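Local coordinates for succinylglutamate desuccinylase (Vibrio parahaemolyticus, PDB 2BCO), which probably hydrolyses N-succinylglutamate to succinate and glutamate, the last step of arginine breakdown by the succinyltransferase pathway, using one zinc ion per subunit, at residues S9-T12 against D13-V17. Sequence-based numbering, arbitrary orientation.
Sequences SFLT and DTLDV
Thr14 turns its hydroxyl back on the preceding helical turn, where OG1 lies 2.6 Å from Phe10 O and donates to it. A chi1 of -65° sets OG1 beside its own backbone N, and Thr14 N bonds the same carbonyl oxygen at 3.1 Å; the two donors arrive from opposite faces of the carbonyl plane, so the carbonyl oxygen of buried Phe10 is gripped twice. OG1 also lies obliquely against the Phe10 ring, 4.0 Å from CD1, while the Phe10 side chain touches Phe93 and Ile95 of strand 90-95 and Ile77 of helix 68-81. One residue further along, Leu11 and Leu15 touch through methyl groups, CD1 to CD1 at 3.9 Å, with Leu15 CD1 also 3.5 Å from Leu11 O. Ser9 is the N-cap of this short helix, 10-15, which packs against helix 68-81 and strand 90-95 of the zinc-hydrolase fold; Ser9 OG shares a hydrogen bond of 3.0 Å with Thr12 OG1 and another with Asp74 OD1. From the following turn, Asp13 folds its carboxylate back over the start of the helix; OD2 takes only a weak bond from Ser9 N at 3.5 Å, its firmer partner being Gln8 N, while OD1 accepts from Arg7 N. The Arg7 guanidinium forms a salt bridge with Asp16 OD2.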
loop_
_atom_site.group_PDB
_atom_site.type_symbol
_atom_site.label_atom_id
_atom_site.label_comp_id
_atom_site.label_asym_id
_atom_site.label_seq_id
_atom_site.Cartn_x
_atom_site.Cartn_y
_atom_site.Cartn_z
ATOM N N SER A 9 15.389 5.327 17.243
ATOM C CA SER A 9 14.189 5.660 16.473
ATOM C C SER A 9 13.384 4.397 16.176
ATOM O O SER A 9 13.868 3.276 16.354
ATOM C CB SER A 9 14.553 6.352 15.156
ATOM O OG SER A 9 15.094 5.430 14.228
ATOM N N PHE A 10 12.150 4.578 15.718
ATOM C CA PHE A 10 11.293 3.442 15.409
ATOM C C PHE A 10 11.919 2.518 14.354
ATOM O O PHE A 10 11.975 1.301 14.535
ATOM C CB PHE A 10 9.933 3.952 14.934
ATOM C CG PHE A 10 8.927 2.865 14.648
ATOM C CD1 PHE A 10 8.745 1.811 15.535
ATOM C CD2 PHE A 10 8.135 2.916 13.504
ATOM C CE1 PHE A 10 7.782 0.829 15.295
ATOM C CE2 PHE A 10 7.169 1.944 13.253
ATOM C CZ PHE A 10 6.997 0.897 14.151
ATOM N N LEU A 11 12.398 3.099 13.262
ATOM C CA LEU A 11 12.997 2.323 12.188
ATOM C C LEU A 11 14.376 1.749 12.537
ATOM O O LEU A 11 14.701 0.632 12.136
ATOM C CB LEU A 11 13.094 3.175 10.919
ATOM C CG LEU A 11 13.836 2.571 9.719
ATOM C CD1 LEU A 11 13.185 1.268 9.312
ATOM C CD2 LEU A 11 13.822 3.563 8.571
ATOM N N THR A 12 15.192 2.504 13.266
ATOM C CA THR A 12 16.517 2.013 13.630
ATOM C C THR A 12 16.415 0.889 14.659
ATOM O O THR A 12 17.072 -0.139 14.519
ATOM C CB THR A 12 17.409 3.142 14.183
ATOM O OG1 THR A 12 17.619 4.123 13.156
ATOM C CG2 THR A 12 18.763 2.586 14.609
ATOM N N ASP A 13 15.593 1.075 15.687
ATOM C CA ASP A 13 15.436 0.030 16.689
ATOM C C ASP A 13 14.888 -1.228 16.026
ATOM O O ASP A 13 15.359 -2.336 16.291
ATOM C CB ASP A 13 14.477 0.455 17.798
ATOM C CG ASP A 13 15.103 1.432 18.778
ATOM O OD1 ASP A 13 14.617 1.494 19.926
ATOM O OD2 ASP A 13 16.062 2.145 18.409
ATOM N N THR A 14 13.891 -1.054 15.163
ATOM C CA THR A 14 13.279 -2.181 14.474
ATOM C C THR A 14 14.324 -2.971 13.697
ATOM O O THR A 14 14.274 -4.202 13.654
ATOM C CB THR A 14 12.168 -1.713 13.494
ATOM O OG1 THR A 14 11.088 -1.126 14.231
ATOM C CG2 THR A 14 11.631 -2.875 12.700
ATOM N N LEU A 15 15.273 -2.264 13.094
ATOM C CA LEU A 15 16.320 -2.910 12.309
ATOM C C LEU A 15 17.418 -3.576 13.137
ATOM O O LEU A 15 18.164 -4.401 12.616
ATOM C CB LEU A 15 16.933 -1.904 11.324
ATOM C CG LEU A 15 16.328 -1.944 9.909
ATOM C CD1 LEU A 15 14.827 -2.170 9.986
ATOM C CD2 LEU A 15 16.641 -0.656 9.161
ATOM N N ASP A 16 17.507 -3.233 14.420
ATOM C CA ASP A 16 18.520 -3.821 15.293
ATOM C C ASP A 16 17.953 -5.001 16.074
ATOM O O ASP A 16 17.080 -4.834 16.926
ATOM C CB ASP A 16 19.071 -2.769 16.260
ATOM C CG ASP A 16 20.133 -3.333 17.190
ATOM O OD1 ASP A 16 20.941 -4.170 16.735
ATOM O OD2 ASP A 16 20.172 -2.930 18.371
ATOM N N VAL A 17 18.464 -6.191 15.785
ATOM C CA VAL A 17 17.996 -7.408 16.438
ATOM C C VAL A 17 18.292 -7.477 17.935
ATOM O O VAL A 17 17.588 -8.163 18.678
ATOM C CB VAL A 17 18.604 -8.655 15.768
ATOM C CG1 VAL A 17 17.926 -9.912 16.296
ATOM C CG2 VAL A 17 18.453 -8.559 14.262
#